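Local coordinates for uncharacterized protein conserved in bacteria (Cupriavidus necator, PDB 5DMH), which catalyses the ATP-dependent phosphorylation of 3-oxo-tetronate to 3-oxo-tetronate 4-phosphate, as a member of the four-carbon acid sugar kinase family, at residues A[145-150]-A[229-234]; A[205-210]-A[236-241]. One frame throughout, in Å; residues are numbered along the deposited sequence.

Overall arrangement
Contacts 1 and 2 lie within the sugar-binding N-terminal domain, their centres about 10 Å apart, and both are away from the ATP sites. Contact 1 joins the neighbouring parallel strands 144-147 and 228-231; contact 2 joins helix 204-207 and the type I turn 207-210 to helix 236-245. Along the chain the four segments alternate, 145-150, 205-210, 229-234 and 236-241, and strand 228-231 leads almost directly into helix 236-245. The two contacts touch: Leu239 packs against Cys147 and Ala149, while Asp238 lies against Ala233. The strand pair and the helix beside it thus form one continuous part of the domain, with contact 1 buried and contact 2 partly buried, farther from the chain's centre.

Contact 1 of 2, residues A[145-150]-A[229-234]; sequences IACPAF and AIADAV
Ala146 joins the two parallel strands through both of its backbone polar groups. Ala146 N donates to Ala229 O at 2.8 Å, and Ala146 O accepts from Ala231 N at 3.0 Å. The second bond is the straighter, with 161° at the hydrogen, although its donor sits above the carbonyl plane of Ala146. Two CA-H...O contacts reinforce the ladder, from Ile145 CA to Ala229 O and from Ile230 CA to Ala146 O. The segments of strand twist against each other by 38°.

The apolar contacts are small and lie on both faces. On the face of Ala146 and Ile230, the end of Ile230 bends toward the partner strand, and its CD1 meets Ala146 CB at 3.9 Å; Leu187, Val188 and Leu191 of helix 187-193 cover Ile230 from outside. On the side of Ile145 and Ala229, the CB atoms of Ile145 and Ala231 lie 4.3 Å apart. Beyond the last bridge the chains separate, and side chains instead of backbone bonds keep them together. Cys147 CB packs on Ala231 CB, and Cys147 SG, swung opposite the backbone N (chi1 -170°), comes to 4.1 Å from Ala233 CB. Ala149 CB points almost straight at Ala233 CB, 3.8 Å away, whose own bond comes in at a slant.

Neighbouring strands continue the pairing: Cys147 bonds through its backbone to Thr253, and Ile230 to Gly200 and Leu202. Leu239 and Leu242 of helix 236-245 cover Cys147, with Leu242 also reaching Ala231. This is a pair of interior parallel strands in the alpha/beta core of the sugar-binding domain, with helices 187-193 and 236-245 packed on their two faces.

Contact 2 of 2, residues A[205-210]-A[236-241]; sequences DAVARG and DADLFT
Val207 lays one methyl group against the carboxylate of Asp238, the two side chains crossing at a slant. With CG1 opposite the backbone N (chi1 -178°), that branch extends to the aspartate, and Val207 CG1 rests 3.6 Å from Asp238 CG. It lies over one face of the carboxylate, nearly above Asp238 CG, while the oxygens bond elsewhere: OD2 accepts from the backbone N of Val234, and OD1 from a water.

Thr241, one helical turn further on, points its CB toward the facing segment and presents its two branches differently. Thr241 CG2, anti to its own N, lies against the turn 207-210, 3.4 Å from Gly210 C and 3.5 Å from Val207 O. Thr241 OG1 instead donates to the same water, at 2.7 Å. That water in turn donates to Val207 O at 2.9 Å and to Asp238 OD1 at 2.8 Å, so three bonds fix it between the segments and tie the helix 236-245 to the turn.

The turn is type I, closed by Gly210 N bonding to Val207 O. Gly210 has a positive phi of 103°, a backbone conformation that glycine adopts readily, and it serves as N-cap of helix 211-223, whose Thr214 bonds to Gly210 O. A water and two side chains of helix 236-245 thus join that helix to the beta turn linking helices 204-207 and 211-223, on the outer side of the sugar-binding domain.

Contact 1 of 2, residues A[145-150]-A[229-234]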
ATOM      1  N   ILE A 145       0.326  14.953  10.768  1.00 15.50           N
ATOM      2  CA  ILE A 145       1.681  14.451  10.630  1.00 15.82           C
ATOM      3  C   ILE A 145       1.771  13.603   9.366  1.00 14.20           C
ATOM      4  O   ILE A 145       0.756  13.109   8.830  1.00 14.70           O
ATOM      5  CB  ILE A 145       2.149  13.588  11.820  1.00 15.11           C
ATOM      6  CG1 ILE A 145       1.231  12.388  12.030  1.00 13.95           C
ATOM      7  CG2 ILE A 145       2.272  14.462  13.093  1.00 18.07           C
ATOM      8  CD1 ILE A 145       1.810  11.369  12.953  1.00 19.16           C
ATOM      9  N   ALA A 146       3.006  13.428   8.918  1.00 14.52           N
ATOM     10  CA  ALA A 146       3.337  12.604   7.775  1.00 11.59           C
ATOM     11  C   ALA A 146       4.489  11.690   8.224  1.00 17.60           C
ATOM     12  O   ALA A 146       5.620  12.144   8.409  1.00 14.86           O
ATOM     13  CB  ALA A 146       3.768  13.484   6.617  1.00 13.83           C
ATOM     14  N   CYS A 147       4.188  10.421   8.444  1.00 15.46           N
ATOM     15  CA  CYS A 147       5.166   9.498   8.991  1.00 16.52           C
ATOM     16  C   CYS A 147       5.148   8.168   8.281  1.00 12.68           C
ATOM     17  O   CYS A 147       4.409   7.250   8.677  1.00 15.40           O
ATOM     18  CB  CYS A 147       4.884   9.231  10.473  1.00 16.24           C
ATOM     19  SG  CYS A 147       6.231   8.308  11.276  1.00 15.98           S
ATOM     20  N   PRO A 148       5.985   8.037   7.252  1.00 13.90           N
ATOM     21  CA  PRO A 148       6.102   6.739   6.569  1.00 14.20           C
ATOM     22  C   PRO A 148       6.966   5.686   7.273  1.00 12.94           C
ATOM     23  O   PRO A 148       7.199   4.637   6.683  1.00 14.69           O
ATOM     24  CB  PRO A 148       6.725   7.117   5.238  1.00 13.34           C
ATOM     25  CG  PRO A 148       7.564   8.374   5.547  1.00 15.30           C
ATOM     26  CD  PRO A 148       6.732   9.111   6.558  1.00 14.95           C
ATOM     27  N   ALA A 149       7.442   5.935   8.497  1.00 14.15           N
ATOM     28  CA  ALA A 149       8.339   4.976   9.146  1.00 13.94           C
ATOM     29  C   ALA A 149       7.698   3.588   9.353  1.00 14.26           C
ATOM     30  O   ALA A 149       6.478   3.464   9.623  1.00 16.06           O
ATOM     31  CB  ALA A 149       8.824   5.535  10.470  1.00 15.21           C
ATOM     32  N   PHE A 150       8.537   2.555   9.275  1.00 14.62           N
ATOM     33  CA  PHE A 150       8.074   1.181   9.336  1.00 17.44           C
ATOM     34  C   PHE A 150       9.273   0.309   9.737  1.00 16.27           C
ATOM     35  O   PHE A 150       9.847  -0.386   8.904  1.00 14.95           O
ATOM     36  CB  PHE A 150       7.543   0.798   7.928  1.00 17.15           C
ATOM     37  CG  PHE A 150       6.719  -0.483   7.875  1.00 16.44           C
ATOM     38  CD1 PHE A 150       6.617  -1.338   8.958  1.00 17.54           C
ATOM     39  CD2 PHE A 150       6.036  -0.807   6.712  1.00 13.09           C
ATOM     40  CE1 PHE A 150       5.866  -2.477   8.887  1.00 17.80           C
ATOM     41  CE2 PHE A 150       5.278  -1.944   6.631  1.00 15.54           C
ATOM     42  CZ  PHE A 150       5.186  -2.792   7.720  1.00 19.63           C
ATOM     43  N   ALA A 229       3.555  18.193   9.365  1.00 14.82           N
ATOM     44  CA  ALA A 229       4.907  17.924   9.859  1.00 15.02           C
ATOM     45  C   ALA A 229       5.322  16.503   9.556  1.00 12.47           C
ATOM     46  O   ALA A 229       4.602  15.554   9.902  1.00 13.21           O
ATOM     47  CB  ALA A 229       4.984  18.149  11.365  1.00 14.45           C
ATOM     48  N   ILE A 230       6.482  16.366   8.926  1.00 16.49           N
ATOM     49  CA  ILE A 230       7.161  15.081   8.863  1.00 15.91           C
ATOM     50  C   ILE A 230       7.414  14.678  10.314  1.00 15.28           C
ATOM     51  O   ILE A 230       7.860  15.500  11.089  1.00 17.53           O
ATOM     52  CB  ILE A 230       8.492  15.200   8.126  1.00 15.47           C
ATOM     53  CG1 ILE A 230       8.294  15.617   6.656  1.00 17.86           C
ATOM     54  CG2 ILE A 230       9.273  13.890   8.209  1.00 15.10           C
ATOM     55  CD1 ILE A 230       7.448  14.671   5.842  1.00 18.00           C
ATOM     56  N   ALA A 231       7.078  13.453  10.705  1.00 15.41           N
ATOM     57  CA  ALA A 231       7.376  12.991  12.070  1.00 12.85           C
ATOM     58  C   ALA A 231       8.500  11.967  12.077  1.00 15.99           C
ATOM     59  O   ALA A 231       8.397  10.916  11.425  1.00 14.33           O
ATOM     60  CB  ALA A 231       6.145  12.404  12.726  1.00 16.98           C
ATOM     61  N   ASP A 232       9.554  12.274  12.831  1.00 14.24           N
ATOM     62  CA  ASP A 232      10.640  11.330  13.045  1.00 14.82           C
ATOM     63  C   ASP A 232      10.155  10.090  13.826  1.00 12.71           C
ATOM     64  O   ASP A 232       9.279  10.151  14.691  1.00 16.64           O
ATOM     65  CB  ASP A 232      11.830  11.977  13.800  1.00 12.83           C
ATOM     66  CG  ASP A 232      12.685  12.913  12.949  1.00 15.01           C
ATOM     67  OD1 ASP A 232      12.531  12.958  11.698  1.00 13.70           O
ATOM     68  OD2 ASP A 232      13.534  13.625  13.566  1.00 17.65           O
ATOM     69  N   ALA A 233      10.771   8.948  13.546  1.00 12.83           N
ATOM     70  CA  ALA A 233      10.489   7.742  14.296  1.00 13.62           C
ATOM     71  C   ALA A 233      11.640   6.788  14.042  1.00 14.25           C
ATOM     72  O   ALA A 233      11.898   6.410  12.888  1.00 13.81           O
ATOM     73  CB  ALA A 233       9.183   7.108  13.867  1.00 17.52           C
ATOM     74  N   VAL A 234      12.361   6.473  15.111  1.00 14.19           N
ATOM     75  CA  VAL A 234      13.555   5.615  15.020  1.00 14.60           C
ATOM     76  C   VAL A 234      13.318   4.215  15.551  1.00 18.68           C
ATOM     77  O   VAL A 234      14.237   3.383  15.546  1.00 19.31           O
ATOM     78  CB  VAL A 234      14.764   6.245  15.727  1.00 18.93           C
ATOM     79  CG1 VAL A 234      14.950   7.674  15.291  1.00 16.94           C
ATOM     80  CG2 VAL A 234      14.622   6.181  17.257  1.00 21.01           C
TER

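Contact 2 of 2, residues A[205-210]-A[236-241]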
ATOM      1  N   ASP A 205      13.843  14.205  18.914  1.00 17.21           N
ATOM      2  CA  ASP A 205      14.161  14.529  20.300  1.00 19.49           C
ATOM      3  C   ASP A 205      12.909  14.901  21.107  1.00 23.79           C
ATOM      4  O   ASP A 205      12.858  14.668  22.302  1.00 26.56           O
ATOM      5  CB  ASP A 205      15.264  15.583  20.372  1.00 17.68           C
ATOM      6  CG  ASP A 205      14.908  16.895  19.675  1.00 29.66           C
ATOM      7  OD1 ASP A 205      13.988  16.946  18.835  1.00 23.97           O
ATOM      8  OD2 ASP A 205      15.585  17.901  19.980  1.00 29.01           O
ATOM      9  N   ALA A 206      11.868  15.397  20.440  1.00 19.62           N
ATOM     10  CA  ALA A 206      10.577  15.553  21.106  1.00 17.25           C
ATOM     11  C   ALA A 206       9.891  14.192  21.239  1.00 19.12           C
ATOM     12  O   ALA A 206       9.373  13.848  22.303  1.00 20.44           O
ATOM     13  CB  ALA A 206       9.688  16.539  20.334  1.00 18.15           C
ATOM     14  N   VAL A 207       9.884  13.422  20.148  1.00 16.81           N
ATOM     15  CA  VAL A 207       9.235  12.120  20.154  1.00 14.61           C
ATOM     16  C   VAL A 207       9.841  11.217  21.224  1.00 20.65           C
ATOM     17  O   VAL A 207       9.129  10.481  21.916  1.00 18.44           O
ATOM     18  CB  VAL A 207       9.320  11.464  18.783  1.00 14.69           C
ATOM     19  CG1 VAL A 207       8.583  10.135  18.804  1.00 16.38           C
ATOM     20  CG2 VAL A 207       8.733  12.386  17.725  1.00 19.04           C
ATOM     21  N   ALA A 208      11.158  11.325  21.401  1.00 17.64           N
ATOM     22  CA  ALA A 208      11.863  10.490  22.363  1.00 27.02           C
ATOM     23  C   ALA A 208      11.382  10.733  23.797  1.00 24.70           C
ATOM     24  O   ALA A 208      11.531   9.861  24.643  1.00 28.87           O
ATOM     25  CB  ALA A 208      13.356  10.727  22.265  1.00 20.03           C
ATOM     26  N   ARG A 209      10.818  11.907  24.058  1.00 21.50           N
ATOM     27  CA  ARG A 209      10.374  12.289  25.392  1.00 24.25           C
ATOM     28  C   ARG A 209       8.987  11.745  25.789  1.00 24.16           C
ATOM     29  O   ARG A 209       8.566  11.929  26.907  1.00 25.83           O
ATOM     30  CB  ARG A 209      10.404  13.800  25.533  1.00 22.78           C
ATOM     31  CG  ARG A 209      11.832  14.412  25.631  1.00 31.21           C
ATOM     32  CD  ARG A 209      11.796  15.854  26.126  1.00 36.48           C
ATOM     33  NE  ARG A 209      10.961  16.759  25.339  1.00 54.36           N
ATOM     34  CZ  ARG A 209      11.388  17.491  24.309  1.00 59.81           C
ATOM     35  NH1 ARG A 209      12.657  17.431  23.913  1.00 58.82           N
ATOM     36  NH2 ARG A 209      10.537  18.279  23.659  1.00 42.14           N
ATOM     37  N   GLY A 210       8.296  11.059  24.880  1.00 24.82           N
ATOM     38  CA  GLY A 210       7.023  10.440  25.202  1.00 21.76           C
ATOM     39  C   GLY A 210       5.818  11.208  24.674  1.00 28.99           C
ATOM     40  O   GLY A 210       5.951  12.294  24.095  1.00 18.48           O
ATOM     41  N   ASP A 236       9.740   1.303  16.844  1.00 18.36           N
ATOM     42  CA  ASP A 236       8.315   1.065  17.044  1.00 14.82           C
ATOM     43  C   ASP A 236       7.829   1.851  18.267  1.00 19.10           C
ATOM     44  O   ASP A 236       6.698   2.341  18.289  1.00 19.40           O
ATOM     45  CB  ASP A 236       7.987  -0.415  17.209  1.00 16.25           C
ATOM     46  CG  ASP A 236       7.995  -1.184  15.892  1.00 23.44           C
ATOM     47  OD1 ASP A 236       8.040  -0.580  14.803  1.00 21.21           O
ATOM     48  OD2 ASP A 236       7.966  -2.422  15.965  1.00 23.92           O
ATOM     49  N   ALA A 237       8.680   1.984  19.280  1.00 18.84           N
ATOM     50  CA  ALA A 237       8.301   2.779  20.440  1.00 16.84           C
ATOM     51  C   ALA A 237       7.922   4.214  20.031  1.00 18.56           C
ATOM     52  O   ALA A 237       6.952   4.767  20.541  1.00 19.31           O
ATOM     53  CB  ALA A 237       9.398   2.786  21.493  1.00 18.04           C
ATOM     54  N   ASP A 238       8.683   4.813  19.110  1.00 19.74           N
ATOM     55  CA  ASP A 238       8.363   6.148  18.643  1.00 16.38           C
ATOM     56  C   ASP A 238       7.017   6.143  17.933  1.00 17.70           C
ATOM     57  O   ASP A 238       6.244   7.070  18.091  1.00 17.21           O
ATOM     58  CB  ASP A 238       9.447   6.712  17.703  1.00 13.52           C
ATOM     59  CG  ASP A 238      10.666   7.202  18.428  1.00 18.30           C
ATOM     60  OD1 ASP A 238      10.684   7.259  19.698  1.00 21.39           O
ATOM     61  OD2 ASP A 238      11.630   7.564  17.721  1.00 18.04           O
ATOM     62  N   LEU A 239       6.711   5.081  17.184  1.00 17.74           N
ATOM     63  CA  LEU A 239       5.437   5.013  16.472  1.00 16.78           C
ATOM     64  C   LEU A 239       4.250   4.971  17.447  1.00 18.90           C
ATOM     65  O   LEU A 239       3.209   5.621  17.221  1.00 17.84           O
ATOM     66  CB  LEU A 239       5.435   3.822  15.509  1.00 15.24           C
ATOM     67  CG  LEU A 239       6.295   3.993  14.243  1.00 14.18           C
ATOM     68  CD1 LEU A 239       6.352   2.694  13.488  1.00 18.48           C
ATOM     69  CD2 LEU A 239       5.777   5.114  13.356  1.00 18.45           C
ATOM     70  N   PHE A 240       4.394   4.231  18.549  1.00 19.71           N
ATOM     71  CA  PHE A 240       3.335   4.176  19.533  1.00 21.72           C
ATOM     72  C   PHE A 240       3.195   5.535  20.222  1.00 17.23           C
ATOM     73  O   PHE A 240       2.076   5.976  20.507  1.00 18.32           O
ATOM     74  CB  PHE A 240       3.557   3.076  20.569  1.00 24.56           C
ATOM     75  CG  PHE A 240       3.206   1.694  20.065  1.00 23.04           C
ATOM     76  CD1 PHE A 240       1.894   1.249  20.094  1.00 27.09           C
ATOM     77  CD2 PHE A 240       4.187   0.851  19.584  1.00 25.83           C
ATOM     78  CE1 PHE A 240       1.564  -0.024  19.644  1.00 28.11           C
ATOM     79  CE2 PHE A 240       3.862  -0.423  19.133  1.00 30.45           C
ATOM     80  CZ  PHE A 240       2.550  -0.850  19.167  1.00 31.31           C
ATOM     81  N   THR A 241       4.322   6.185  20.478  1.00 18.73           N
ATOM     82  CA  THR A 241       4.300   7.537  21.062  1.00 18.00           C
ATOM     83  C   THR A 241       3.539   8.532  20.162  1.00 20.64           C
ATOM     84  O   THR A 241       2.723   9.323  20.636  1.00 19.25           O
ATOM     85  CB  THR A 241       5.733   8.044  21.300  1.00 18.85           C
ATOM     86  OG1 THR A 241       6.346   7.227  22.298  1.00 18.33           O
ATOM     87  CG2 THR A 241       5.742   9.522  21.738  1.00 20.04           C
TER
HETATM   88  O   HOH W   1       9.011   7.575  21.858  1.00 23.70           O